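Local structure of uncharacterized protein (Xanthomonas campestris pv. campestris, 3HIU) at residues Y15-E20 and H105-S110; E22-A27 and Y101-L106; K39-Q44 and E137-E142. The protein is of unknown function but has a ferritin-like helical bundle fold, and in the crystal holds a sodium ion in its polar interior. One frame throughout, in Å; residues are numbered along the deposited sequence.

Contact 1 (Y15-E20 and H105-S110); sequences YAMEKE and HLEIAS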
ATOM      1  N   TYR B  15       9.378   7.306  11.523  1.00 33.00           N
ATOM      2  CA  TYR B  15      10.668   7.911  11.243  1.00 34.83           C
ATOM      3  C   TYR B  15      11.461   6.977  10.341  1.00 40.89           C
ATOM      4  O   TYR B  15      12.132   7.412   9.408  1.00 42.70           O
ATOM      5  CB  TYR B  15      11.440   8.167  12.537  1.00 42.36           C
ATOM      6  CG  TYR B  15      12.793   8.799  12.299  1.00 50.06           C
ATOM      7  CD1 TYR B  15      12.933  10.179  12.247  1.00 54.21           C
ATOM      8  CD2 TYR B  15      13.927   8.018  12.105  1.00 51.20           C
ATOM      9  CE1 TYR B  15      14.164  10.768  12.020  1.00 54.40           C
ATOM     10  CE2 TYR B  15      15.167   8.600  11.878  1.00 51.56           C
ATOM     11  CZ  TYR B  15      15.276   9.976  11.838  1.00 54.49           C
ATOM     12  OH  TYR B  15      16.496  10.569  11.616  1.00 58.09           O
ATOM     13  N   ALA B  16      11.365   5.684  10.631  1.00 38.45           N
ATOM     14  CA  ALA B  16      12.110   4.669   9.912  1.00 32.94           C
ATOM     15  C   ALA B  16      11.425   4.379   8.589  1.00 33.75           C
ATOM     16  O   ALA B  16      12.067   4.067   7.593  1.00 37.21           O
ATOM     17  CB  ALA B  16      12.198   3.415  10.749  1.00 31.97           C
HETATM   18  N   MSE B  17      10.107   4.481   8.591  1.00 29.22           N
HETATM   19  CA  MSE B  17       9.329   4.315   7.381  1.00 24.70           C
HETATM   20  C   MSE B  17       9.681   5.419   6.372  1.00 28.67           C
HETATM   21  O   MSE B  17       9.791   5.173   5.168  1.00 26.96           O
HETATM   22  CB  MSE B  17       7.849   4.344   7.752  1.00 16.00           C
HETATM   23  CG  MSE B  17       6.906   3.968   6.652  1.00 21.21           C
HETATM   24 SE   MSE B  17       5.099   4.418   7.222  0.70 42.71          SE
HETATM   25  CE  MSE B  17       5.108   3.506   8.948  1.00152.15           C
ATOM     26  N   GLU B  18       9.863   6.635   6.873  1.00 29.89           N
ATOM     27  CA  GLU B  18      10.208   7.781   6.036  1.00 30.91           C
ATOM     28  C   GLU B  18      11.610   7.673   5.482  1.00 29.59           C
ATOM     29  O   GLU B  18      11.915   8.237   4.433  1.00 30.86           O
ATOM     30  CB  GLU B  18      10.090   9.086   6.826  1.00 35.40           C
ATOM     31  CG  GLU B  18       8.683   9.419   7.266  1.00 36.02           C
ATOM     32  CD  GLU B  18       7.752   9.609   6.098  1.00 37.68           C
ATOM     33  OE1 GLU B  18       8.238   9.724   4.951  1.00 38.80           O
ATOM     34  OE2 GLU B  18       6.526   9.650   6.326  1.00 37.47           O
ATOM     35  N   LYS B  19      12.480   6.980   6.154  1.00 33.26           N
ATOM     36  CA  LYS B  19      13.843   6.776   5.674  1.00 43.18           C
ATOM     37  C   LYS B  19      13.852   5.716   4.568  1.00 51.83           C
ATOM     38  O   LYS B  19      14.611   5.819   3.601  1.00 54.58           O
ATOM     39  CB  LYS B  19      14.771   6.374   6.825  1.00 46.18           C
ATOM     40  CG  LYS B  19      14.809   7.373   7.991  1.00 51.19           C
ATOM     41  CD  LYS B  19      15.626   8.608   7.641  1.00 57.06           C
ATOM     42  CE  LYS B  19      15.167   9.832   8.416  1.00 59.92           C
ATOM     43  NZ  LYS B  19      15.795  11.081   7.886  1.00 61.39           N
ATOM     44  N   GLU B  20      12.995   4.705   4.713  1.00 53.38           N
ATOM     45  CA  GLU B  20      12.813   3.678   3.691  1.00 51.88           C
ATOM     46  C   GLU B  20      12.105   4.265   2.472  1.00 43.68           C
ATOM     47  O   GLU B  20      12.412   3.921   1.326  1.00 46.60           O
ATOM     48  CB  GLU B  20      12.003   2.507   4.253  1.00 64.72           C
ATOM     49  CG  GLU B  20      11.495   1.535   3.196  1.00 80.36           C
ATOM     50  CD  GLU B  20      10.449   0.568   3.730  1.00 93.18           C
ATOM     51  OE1 GLU B  20       9.816   0.872   4.770  1.00 96.90           O
ATOM     52  OE2 GLU B  20      10.256  -0.497   3.100  1.00 97.06           O
ATOM     53  N   HIS B 105       0.110   4.486   0.706  1.00 28.91           N
ATOM     54  CA  HIS B 105      -1.065   4.131   1.490  1.00 32.94           C
ATOM     55  C   HIS B 105      -0.705   3.472   2.829  1.00 29.24           C
ATOM     56  O   HIS B 105      -1.404   3.646   3.822  1.00 31.64           O
ATOM     57  CB  HIS B 105      -2.051   3.309   0.654  1.00 34.82           C
ATOM     58  CG  HIS B 105      -2.986   4.161  -0.145  1.00 35.46           C
ATOM     59  ND1 HIS B 105      -2.736   4.528  -1.454  1.00 35.98           N
ATOM     60  CD2 HIS B 105      -4.159   4.757   0.192  1.00 28.10           C
ATOM     61  CE1 HIS B 105      -3.718   5.297  -1.889  1.00 28.25           C
ATOM     62  NE2 HIS B 105      -4.593   5.448  -0.914  1.00 26.43           N
ATOM     63  N   LEU B 106       0.401   2.736   2.857  1.00 25.27           N
ATOM     64  CA  LEU B 106       0.970   2.316   4.122  1.00 22.56           C
ATOM     65  C   LEU B 106       1.167   3.559   4.966  1.00 26.73           C
ATOM     66  O   LEU B 106       0.758   3.613   6.115  1.00 29.80           O
ATOM     67  CB  LEU B 106       2.317   1.624   3.903  1.00 25.85           C
ATOM     68  CG  LEU B 106       2.928   0.957   5.139  1.00 26.75           C
ATOM     69  CD1 LEU B 106       1.892   0.086   5.824  1.00 27.17           C
ATOM     70  CD2 LEU B 106       4.160   0.131   4.764  1.00 26.23           C
ATOM     71  N   GLU B 107       1.784   4.575   4.382  1.00 27.44           N
ATOM     72  CA  GLU B 107       2.046   5.817   5.105  1.00 29.47           C
ATOM     73  C   GLU B 107       0.769   6.498   5.601  1.00 29.30           C
ATOM     74  O   GLU B 107       0.675   6.865   6.777  1.00 28.44           O
ATOM     75  CB  GLU B 107       2.881   6.777   4.251  1.00 31.30           C
ATOM     76  CG  GLU B 107       4.335   6.342   4.074  1.00 31.77           C
ATOM     77  CD  GLU B 107       5.203   7.444   3.495  1.00 41.55           C
ATOM     78  OE1 GLU B 107       6.070   7.967   4.223  1.00 40.31           O
ATOM     79  OE2 GLU B 107       5.009   7.798   2.311  1.00 55.04           O
ATOM     80  N   ILE B 108      -0.205   6.671   4.708  1.00 29.74           N
ATOM     81  CA  ILE B 108      -1.522   7.190   5.089  1.00 27.31           C
ATOM     82  C   ILE B 108      -2.029   6.496   6.358  1.00 31.39           C
ATOM     83  O   ILE B 108      -2.118   7.105   7.423  1.00 31.33           O
ATOM     84  CB  ILE B 108      -2.552   6.996   3.960  1.00 30.69           C
ATOM     85  CG1 ILE B 108      -2.222   7.901   2.772  1.00 35.01           C
ATOM     86  CG2 ILE B 108      -3.952   7.277   4.464  1.00 26.92           C
ATOM     87  CD1 ILE B 108      -2.658   7.333   1.429  1.00 38.60           C
ATOM     88  N   ALA B 109      -2.347   5.213   6.247  1.00 30.13           N
ATOM     89  CA  ALA B 109      -2.846   4.474   7.389  1.00 27.17           C
ATOM     90  C   ALA B 109      -2.041   4.783   8.657  1.00 28.35           C
ATOM     91  O   ALA B 109      -2.615   5.087   9.701  1.00 27.87           O
ATOM     92  CB  ALA B 109      -2.862   2.988   7.094  1.00 28.71           C
ATOM     93  N   SER B 110      -0.718   4.725   8.571  1.00 21.55           N
ATOM     94  CA  SER B 110       0.115   4.947   9.754  1.00 22.42           C
ATOM     95  C   SER B 110      -0.064   6.335  10.353  1.00 31.24           C
ATOM     96  O   SER B 110      -0.186   6.492  11.570  1.00 37.39           O
ATOM     97  CB  SER B 110       1.583   4.740   9.413  1.00 24.13           C
ATOM     98  OG  SER B 110       1.730   3.550   8.673  1.00 31.67           O
TER
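Met-17, a selenomethionine, is the main nonpolar element joining segment 15-20 to segment 105-110, and it covers more of the interface than any other residue. Its CG stands anti to the backbone N (chi1 -171°), which sends the chain straight across toward the second helix before a bend at chi3 turns the methyl. Met-17 SE then lies alongside Glu-107, 3.8 Å from its CG, with the two chains running opposite ways. The methyl goes on to Ser-110, with Met-17 CE 3.4 Å from Ser-110 OG. That hydroxyl is already engaged within its own helix: Ser-110 OG donates to Leu-106 O at 2.7 Å, approaching from above the carbonyl plane.

The polar part is a meeting of two buried carboxylates. Glu-107 OE1 points at both oxygens of Glu-18, 2.7 Å from Glu-18 OE2 and 2.9 Å from Glu-18 OE1, with the carboxylate planes turned 47° apart. The pairing is of two acceptors and is not counted as a hydrogen bond. The bound sodium ion lies about 3 Å from the side chain of Glu-18 and may ease the approach.

The segments run antiparallel at 163° with axes 11.3 Å apart, so the selenomethionine and the two carboxylates reach across the same gap. Acidic side chains facing inward between antiparallel long helices are consistent with the ferritin-like four-helix bundle, whose relatives commonly hold metal in such a core.

Contact 2 (E22-A27 and Y101-L106); sequences ETMMAA and YAFEHL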
ATOM      1  N   GLU B  22      12.276   7.446   1.619  1.00 44.06           N
ATOM      2  CA  GLU B  22      13.245   8.361   1.009  1.00 42.52           C
ATOM      3  C   GLU B  22      14.267   7.648   0.124  1.00 36.78           C
ATOM      4  O   GLU B  22      14.680   8.178  -0.914  1.00 34.51           O
ATOM      5  CB  GLU B  22      13.955   9.198   2.072  1.00 46.19           C
ATOM      6  CG  GLU B  22      15.191   9.908   1.548  1.00 54.69           C
ATOM      7  CD  GLU B  22      15.984  10.589   2.647  1.00 63.77           C
ATOM      8  OE1 GLU B  22      15.364  11.039   3.639  1.00 63.05           O
ATOM      9  OE2 GLU B  22      17.227  10.673   2.514  1.00 68.11           O
ATOM     10  N   THR B  23      14.666   6.446   0.526  1.00 31.53           N
ATOM     11  CA  THR B  23      15.591   5.663  -0.284  1.00 39.86           C
ATOM     12  C   THR B  23      14.901   4.942  -1.450  1.00 39.60           C
ATOM     13  O   THR B  23      15.482   4.806  -2.531  1.00 36.49           O
ATOM     14  CB  THR B  23      16.385   4.666   0.570  1.00 47.33           C
ATOM     15  OG1 THR B  23      17.329   5.387   1.372  1.00 53.57           O
ATOM     16  CG2 THR B  23      17.133   3.675  -0.320  1.00 46.10           C
HETATM   17  N   MSE B  24      13.663   4.496  -1.232  1.00 42.07           N
HETATM   18  CA  MSE B  24      12.877   3.832  -2.272  1.00 43.26           C
HETATM   19  C   MSE B  24      12.495   4.802  -3.393  1.00 43.21           C
HETATM   20  O   MSE B  24      12.380   4.415  -4.558  1.00 46.82           O
HETATM   21  CB  MSE B  24      11.620   3.197  -1.672  1.00 47.08           C
HETATM   22  CG  MSE B  24      10.853   2.280  -2.631  1.00 51.75           C
HETATM   23 SE   MSE B  24       9.158   1.663  -1.877  0.60 85.19          SE
HETATM   24  CE  MSE B  24       9.748   1.493  -0.009  1.00 32.48           C
HETATM   25  N   MSE B  25      12.298   6.063  -3.034  1.00 38.45           N
HETATM   26  CA  MSE B  25      12.001   7.093  -4.013  1.00 33.83           C
HETATM   27  C   MSE B  25      13.266   7.579  -4.694  1.00 40.58           C
HETATM   28  O   MSE B  25      13.312   7.687  -5.920  1.00 42.28           O
HETATM   29  CB  MSE B  25      11.315   8.266  -3.342  1.00 28.92           C
HETATM   30  CG  MSE B  25      10.051   7.877  -2.620  1.00 31.60           C
HETATM   31 SE   MSE B  25       9.004   9.448  -2.238  0.50 95.52          SE
HETATM   32  CE  MSE B  25      10.237  10.305  -1.022  1.00 29.12           C
ATOM     33  N   ALA B  26      14.281   7.891  -3.890  1.00 46.72           N
ATOM     34  CA  ALA B  26      15.575   8.331  -4.405  1.00 54.23           C
ATOM     35  C   ALA B  26      16.186   7.275  -5.326  1.00 62.69           C
ATOM     36  O   ALA B  26      17.205   7.517  -5.976  1.00 69.34           O
ATOM     37  CB  ALA B  26      16.525   8.653  -3.261  1.00 52.84           C
ATOM     38  N   ALA B  27      15.553   6.106  -5.380  1.00 61.55           N
ATOM     39  CA  ALA B  27      16.006   5.027  -6.249  1.00 56.01           C
ATOM     40  C   ALA B  27      15.027   4.727  -7.384  1.00 50.94           C
ATOM     41  O   ALA B  27      15.416   4.144  -8.394  1.00 55.11           O
ATOM     42  CB  ALA B  27      16.283   3.770  -5.441  1.00 57.17           C
ATOM     43  N   TYR B 101       2.580   3.592  -4.958  1.00 26.36           N
ATOM     44  CA  TYR B 101       1.218   3.911  -4.548  1.00 28.73           C
ATOM     45  C   TYR B 101       0.814   3.173  -3.257  1.00 28.27           C
ATOM     46  O   TYR B 101       0.186   3.765  -2.373  1.00 28.60           O
ATOM     47  CB  TYR B 101       0.272   3.586  -5.709  1.00 26.81           C
ATOM     48  CG  TYR B 101      -1.202   3.769  -5.430  1.00 29.42           C
ATOM     49  CD1 TYR B 101      -1.800   5.033  -5.503  1.00 25.38           C
ATOM     50  CD2 TYR B 101      -2.010   2.673  -5.127  1.00 31.36           C
ATOM     51  CE1 TYR B 101      -3.159   5.196  -5.264  1.00 29.33           C
ATOM     52  CE2 TYR B 101      -3.366   2.826  -4.885  1.00 34.86           C
ATOM     53  CZ  TYR B 101      -3.937   4.086  -4.952  1.00 35.71           C
ATOM     54  OH  TYR B 101      -5.289   4.229  -4.707  1.00 41.77           O
ATOM     55  N   ALA B 102       1.193   1.895  -3.150  1.00 25.59           N
ATOM     56  CA  ALA B 102       0.897   1.067  -1.977  1.00 22.38           C
ATOM     57  C   ALA B 102       1.629   1.542  -0.727  1.00 25.73           C
ATOM     58  O   ALA B 102       1.059   1.547   0.355  1.00 29.40           O
ATOM     59  CB  ALA B 102       1.224  -0.394  -2.251  1.00 24.63           C
ATOM     60  N   PHE B 103       2.894   1.933  -0.875  1.00 25.51           N
ATOM     61  CA  PHE B 103       3.635   2.468   0.261  1.00 23.28           C
ATOM     62  C   PHE B 103       3.040   3.796   0.718  1.00 28.71           C
ATOM     63  O   PHE B 103       2.975   4.062   1.914  1.00 33.14           O
ATOM     64  CB  PHE B 103       5.128   2.626  -0.056  1.00 27.75           C
ATOM     65  CG  PHE B 103       6.013   2.729   1.180  1.00 33.83           C
ATOM     66  CD1 PHE B 103       6.431   3.968   1.660  1.00 30.39           C
ATOM     67  CD2 PHE B 103       6.430   1.578   1.861  1.00 34.18           C
ATOM     68  CE1 PHE B 103       7.246   4.060   2.795  1.00 25.74           C
ATOM     69  CE2 PHE B 103       7.249   1.663   2.989  1.00 27.06           C
ATOM     70  CZ  PHE B 103       7.655   2.905   3.454  1.00 25.86           C
ATOM     71  N   GLU B 104       2.600   4.624  -0.231  1.00 30.85           N
ATOM     72  CA  GLU B 104       1.979   5.914   0.094  1.00 27.57           C
ATOM     73  C   GLU B 104       0.662   5.690   0.836  1.00 32.57           C
ATOM     74  O   GLU B 104       0.146   6.593   1.503  1.00 25.39           O
ATOM     75  CB  GLU B 104       1.724   6.753  -1.165  1.00 27.66           C
ATOM     76  CG  GLU B 104       2.980   7.250  -1.895  1.00 33.71           C
ATOM     77  CD  GLU B 104       3.813   8.220  -1.066  1.00 41.31           C
ATOM     78  OE1 GLU B 104       3.411   8.552   0.067  1.00 41.05           O
ATOM     79  OE2 GLU B 104       4.876   8.653  -1.554  1.00 44.38           O
ATOM     80  N   HIS B 105       0.110   4.486   0.706  1.00 28.91           N
ATOM     81  CA  HIS B 105      -1.065   4.131   1.490  1.00 32.94           C
ATOM     82  C   HIS B 105      -0.705   3.472   2.829  1.00 29.24           C
ATOM     83  O   HIS B 105      -1.404   3.646   3.822  1.00 31.64           O
ATOM     84  CB  HIS B 105      -2.051   3.309   0.654  1.00 34.82           C
ATOM     85  CG  HIS B 105      -2.986   4.161  -0.145  1.00 35.46           C
ATOM     86  ND1 HIS B 105      -2.736   4.528  -1.454  1.00 35.98           N
ATOM     87  CD2 HIS B 105      -4.159   4.757   0.192  1.00 28.10           C
ATOM     88  CE1 HIS B 105      -3.718   5.297  -1.889  1.00 28.25           C
ATOM     89  NE2 HIS B 105      -4.593   5.448  -0.914  1.00 26.43           N
ATOM     90  N   LEU B 106       0.401   2.736   2.857  1.00 25.27           N
ATOM     91  CA  LEU B 106       0.970   2.316   4.122  1.00 22.56           C
ATOM     92  C   LEU B 106       1.167   3.559   4.966  1.00 26.73           C
ATOM     93  O   LEU B 106       0.758   3.613   6.115  1.00 29.80           O
ATOM     94  CB  LEU B 106       2.317   1.624   3.903  1.00 25.85           C
ATOM     95  CG  LEU B 106       2.928   0.957   5.139  1.00 26.75           C
ATOM     96  CD1 LEU B 106       1.892   0.086   5.824  1.00 27.17           C
ATOM     97  CD2 LEU B 106       4.160   0.131   4.764  1.00 26.23           C
TER
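Met-24 and Phe-103 mark the closest backbone approach of two helix segments that run in opposite senses, yet their CA atoms are still 9.7 Å apart, and long side chains have to span the gap. Met-24, a selenomethionine, does so by leaving its helix with CG anti to the backbone N (chi1 -170°), staying extended through chi2 and bending at chi3. This brings its methyl over one face of the Phe-103 ring. Met-24 CE is 4.0 Å from the ring centroid and 17° off the normal, but shifted toward the rim, where Phe-103 CD2 is the nearest atom at 3.8 Å. The selenium takes a more oblique place, Met-24 SE lying 4.9 Å from the same centroid, so a CH-pi contact and a Met-aromatic contact share one ring face.

Deeper in the bundle the second pair is looser: Met-25 SE is 4.3 Å from Glu-104 OE2. On the far side of segment 101-106, His-105 ND1 donates to Tyr-101 O at 3.2 Å, with that oxygen close to the imidazole plane. The bond probably limits the rotation of the imidazole, which stacks on His-105 of the second subunit.

With 123 Å² buried in all, cohesion across this pair is probably chiefly dispersion between polarisable selenium, methyl and aromatic groups, while the His-105 bond stays within its own helix.

Contact 3 (K39-Q44 and E137-E142); sequences KRRIEQ and EIEMAE. With EDO (1,2-ethanediol), chain N.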
ATOM      1  N   LYS B  39       9.133  11.336 -12.892  1.00 29.20           N
ATOM      2  CA  LYS B  39      10.446  11.555 -12.302  1.00 34.35           C
ATOM      3  C   LYS B  39      10.512  12.883 -11.556  1.00 38.15           C
ATOM      4  O   LYS B  39      10.972  12.947 -10.407  1.00 35.63           O
ATOM      5  CB  LYS B  39      11.520  11.499 -13.398  1.00 36.92           C
ATOM      6  CG  LYS B  39      12.928  11.846 -12.952  1.00 34.92           C
ATOM      7  CD  LYS B  39      13.871  11.837 -14.142  1.00 43.42           C
ATOM      8  CE  LYS B  39      15.296  11.519 -13.718  1.00 47.98           C
ATOM      9  NZ  LYS B  39      16.174  11.294 -14.898  1.00 47.44           N
ATOM     10  N   ARG B  40      10.055  13.940 -12.219  1.00 40.11           N
ATOM     11  CA  ARG B  40       9.988  15.266 -11.624  1.00 41.87           C
ATOM     12  C   ARG B  40       9.245  15.195 -10.281  1.00 44.65           C
ATOM     13  O   ARG B  40       9.643  15.834  -9.303  1.00 46.53           O
ATOM     14  CB  ARG B  40       9.262  16.230 -12.574  1.00 51.80           C
ATOM     15  CG  ARG B  40       9.471  17.710 -12.275  1.00 63.53           C
ATOM     16  CD  ARG B  40       8.184  18.539 -12.450  1.00 70.17           C
ATOM     17  NE  ARG B  40       7.723  18.637 -13.835  1.00 73.68           N
ATOM     18  CZ  ARG B  40       6.932  19.607 -14.284  1.00 75.98           C
ATOM     19  NH1 ARG B  40       6.529  20.568 -13.459  1.00 75.73           N
ATOM     20  NH2 ARG B  40       6.554  19.629 -15.557  1.00 77.91           N
ATOM     21  N   ARG B  41       8.168  14.411 -10.237  1.00 39.50           N
ATOM     22  CA  ARG B  41       7.340  14.331  -9.037  1.00 41.03           C
ATOM     23  C   ARG B  41       8.072  13.636  -7.883  1.00 33.69           C
ATOM     24  O   ARG B  41       8.145  14.145  -6.767  1.00 34.56           O
ATOM     25  CB  ARG B  41       6.013  13.620  -9.335  1.00 44.44           C
ATOM     26  CG  ARG B  41       4.861  14.111  -8.454  1.00 47.28           C
ATOM     27  CD  ARG B  41       5.395  14.956  -7.299  1.00 50.98           C
ATOM     28  NE  ARG B  41       4.462  15.105  -6.184  1.00 55.02           N
ATOM     29  CZ  ARG B  41       4.830  15.421  -4.944  1.00 53.58           C
ATOM     30  NH1 ARG B  41       6.109  15.616  -4.653  1.00 56.44           N
ATOM     31  NH2 ARG B  41       3.922  15.537  -3.991  1.00 50.97           N
ATOM     32  N   ILE B  42       8.614  12.463  -8.159  1.00 32.95           N
ATOM     33  CA  ILE B  42       9.294  11.703  -7.132  1.00 31.75           C
ATOM     34  C   ILE B  42      10.437  12.510  -6.504  1.00 36.22           C
ATOM     35  O   ILE B  42      10.622  12.491  -5.285  1.00 38.34           O
ATOM     36  CB  ILE B  42       9.794  10.384  -7.703  1.00 29.63           C
ATOM     37  CG1 ILE B  42       8.614   9.593  -8.256  1.00 28.45           C
ATOM     38  CG2 ILE B  42      10.514   9.589  -6.640  1.00 32.20           C
ATOM     39  CD1 ILE B  42       7.686   9.087  -7.176  1.00 32.12           C
ATOM     40  N   GLU B  43      11.189  13.230  -7.336  1.00 34.75           N
ATOM     41  CA  GLU B  43      12.296  14.076  -6.858  1.00 34.13           C
ATOM     42  C   GLU B  43      11.819  15.075  -5.800  1.00 33.60           C
ATOM     43  O   GLU B  43      12.434  15.227  -4.745  1.00 32.22           O
ATOM     44  CB  GLU B  43      12.975  14.813  -8.030  1.00 31.42           C
ATOM     45  CG  GLU B  43      14.038  13.989  -8.768  1.00 37.28           C
ATOM     46  CD  GLU B  43      14.371  14.499 -10.186  1.00 47.68           C
ATOM     47  OE1 GLU B  43      14.028  15.650 -10.552  1.00 41.56           O
ATOM     48  OE2 GLU B  43      14.994  13.725 -10.943  1.00 57.81           O
ATOM     49  N   GLN B  44      10.708  15.741  -6.097  1.00 37.77           N
ATOM     50  CA  GLN B  44      10.079  16.681  -5.179  1.00 43.03           C
ATOM     51  C   GLN B  44       9.650  16.010  -3.883  1.00 39.35           C
ATOM     52  O   GLN B  44       9.656  16.641  -2.822  1.00 33.76           O
ATOM     53  CB  GLN B  44       8.863  17.317  -5.845  1.00 53.85           C
ATOM     54  CG  GLN B  44       8.016  18.185  -4.929  1.00 61.38           C
ATOM     55  CD  GLN B  44       6.767  18.691  -5.626  1.00 68.95           C
ATOM     56  OE1 GLN B  44       6.590  18.486  -6.830  1.00 69.06           O
ATOM     57  NE2 GLN B  44       5.892  19.352  -4.875  1.00 72.80           N
ATOM     58  N   GLU B 137       0.945  12.681   1.796  1.00 38.27           N
ATOM     59  CA  GLU B 137       0.921  11.293   1.330  1.00 31.88           C
ATOM     60  C   GLU B 137      -0.299  11.101   0.451  1.00 28.66           C
ATOM     61  O   GLU B 137      -0.229  10.492  -0.620  1.00 29.42           O
ATOM     62  CB  GLU B 137       0.908  10.312   2.507  1.00 29.93           C
ATOM     63  CG  GLU B 137       2.033  10.525   3.502  1.00 31.23           C
ATOM     64  CD  GLU B 137       3.348  10.844   2.825  1.00 37.45           C
ATOM     65  OE1 GLU B 137       3.640  10.280   1.753  1.00 45.81           O
ATOM     66  OE2 GLU B 137       4.102  11.664   3.366  1.00 38.38           O
ATOM     67  N   ILE B 138      -1.418  11.662   0.895  1.00 31.92           N
ATOM     68  CA  ILE B 138      -2.636  11.643   0.098  1.00 31.83           C
ATOM     69  C   ILE B 138      -2.436  12.356  -1.229  1.00 33.12           C
ATOM     70  O   ILE B 138      -2.759  11.819  -2.290  1.00 32.91           O
ATOM     71  CB  ILE B 138      -3.795  12.269   0.854  1.00 31.20           C
ATOM     72  CG1 ILE B 138      -4.312  11.276   1.905  1.00 28.69           C
ATOM     73  CG2 ILE B 138      -4.896  12.659  -0.120  1.00 28.17           C
ATOM     74  CD1 ILE B 138      -5.273  11.862   2.910  1.00 23.55           C
ATOM     75  N   GLU B 139      -1.897  13.569  -1.162  1.00 31.55           N
ATOM     76  CA  GLU B 139      -1.567  14.344  -2.352  0.50 37.46           C
ATOM     77  C   GLU B 139      -0.715  13.514  -3.321  1.00 37.62           C
ATOM     78  O   GLU B 139      -0.997  13.433  -4.520  1.00 35.87           O
ATOM     79  CB  GLU B 139      -0.815  15.618  -1.936  0.50 39.45           C
ATOM     80  CG  GLU B 139      -0.958  16.808  -2.882  0.50 40.79           C
ATOM     81  CD  GLU B 139       0.236  16.990  -3.801  0.50 39.10           C
ATOM     82  OE1 GLU B 139       0.557  16.060  -4.569  0.50 39.04           O
ATOM     83  OE2 GLU B 139       0.847  18.078  -3.764  0.50 38.43           O
HETATM   84  N   MSE B 140       0.337  12.889  -2.783  1.00 37.30           N
HETATM   85  CA  MSE B 140       1.297  12.130  -3.595  1.00 34.53           C
HETATM   86  C   MSE B 140       0.680  10.864  -4.194  1.00 25.70           C
HETATM   87  O   MSE B 140       0.844  10.576  -5.384  1.00 23.23           O
HETATM   88  CB  MSE B 140       2.523  11.778  -2.749  1.00 40.65           C
HETATM   89  CG  MSE B 140       3.619  10.989  -3.477  1.00 45.23           C
HETATM   90 SE   MSE B 140       4.375  11.869  -5.057  0.80 36.64          SE
HETATM   91  CE  MSE B 140       6.146  11.094  -5.007  1.00 25.04           C
ATOM     92  N   ALA B 141      -0.030  10.121  -3.348  1.00 22.47           N
ATOM     93  CA  ALA B 141      -0.704   8.902  -3.760  1.00 24.72           C
ATOM     94  C   ALA B 141      -1.660   9.220  -4.898  1.00 30.40           C
ATOM     95  O   ALA B 141      -1.756   8.471  -5.885  1.00 26.86           O
ATOM     96  CB  ALA B 141      -1.458   8.298  -2.575  1.00 26.97           C
ATOM     97  N   GLU B 142      -2.368  10.341  -4.750  1.00 32.77           N
ATOM     98  CA  GLU B 142      -3.261  10.827  -5.792  1.00 39.10           C
ATOM     99  C   GLU B 142      -2.520  11.116  -7.088  1.00 35.55           C
ATOM    100  O   GLU B 142      -3.033  10.863  -8.176  1.00 30.30           O
ATOM    101  CB  GLU B 142      -3.980  12.089  -5.334  1.00 47.91           C
ATOM    102  CG  GLU B 142      -5.301  11.833  -4.656  1.00 59.25           C
ATOM    103  CD  GLU B 142      -6.161  13.076  -4.599  1.00 72.02           C
ATOM    104  OE1 GLU B 142      -6.993  13.182  -3.671  1.00 75.38           O
ATOM    105  OE2 GLU B 142      -6.004  13.950  -5.482  1.00 78.47           O
TER
HETATM  106  C1  EDO N 172      15.673  14.702 -13.725  1.00 48.77           C
HETATM  107  O1  EDO N 172      15.154  15.906 -13.144  1.00 53.71           O
HETATM  108  C2  EDO N 172      16.252  14.970 -15.103  1.00 42.20           C
HETATM  109  O2  EDO N 172      15.934  13.844 -15.912  1.00 45.43           O
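Met-140, a selenomethionine, lays its selenium over the guanidinium face of Arg-41 between segments 39-44 and 137-142, whose axes are antiparallel at 165° and 11.5 Å apart. The selenium is offset toward the rim of the flat group, with Met-140 SE 3.4 Å from Arg-41 NE and 3.6 Å from Arg-41 CZ. Gln-44 NE2 lies above the opposite face, so the guanidinium is sandwiched between a neighbour on its own helix and one from across the interface. Met-140 reaches this place with CG anti to the backbone N and a turn at chi2, and the rest of its chain passes Arg-41 at a slant.

At the guanidinium edge, near its plane, comes Glu-139. Arg-41 NH2 donates weakly to Glu-139 OE1 at 3.5 Å with the two planar groups 55° apart; Glu-139 was modelled in two conformers, so this salt bridge is doubtful. The stronger partner of Arg-41 is Glu-48, which pairs with NH1 from further along the same helix.

Beyond the selenium, Met-140 crosses Ile-42 at about a right angle. Ile-42 CD1 and Met-140 CE approach to 3.3 Å, a close pair for two carbon atoms. The opposite flank of segment 39-44 holds an ethanediol, probably from the crystallisation liquor, that bridges two residues: Lys-39 NZ donates to its O2 and its O1 donates to Glu-43 OE1, each at 2.8 Å.

Together these placements imply that the charged head of a buried arginine is held by Glu-48 and flanked on its two faces by selenium and by the Gln-44 amide, whose NE2 is itself bonded to Glu-48. One carboxylate thus engages both Arg-41 and Gln-44, and the long pairing with Glu-139 can be given little weight.

Overall arrangement
Contacts 1 and 2 follow one another along the same antiparallel pair, helices 2-28 and 94-120, with centres 8 Å apart; Phe-103 joins them, since Met-17 CG of contact 1 packs 3.5 Å from Phe-103 CZ. Contact 3 ties the other pair, helices 36-62 and 124-159, its centre about 9 Å from that of contact 2 and 14 Å from that of contact 1. The pairs meet in an acidic core where Glu-107 OE2 lies 2.9 Å from Glu-137 OE1 and Glu-104 is also close. The sodium ion, at Thr-49 and Gln-52, is about 3, 5 and 7 Å from the side chains of Glu-18, Met-25 and Met-140.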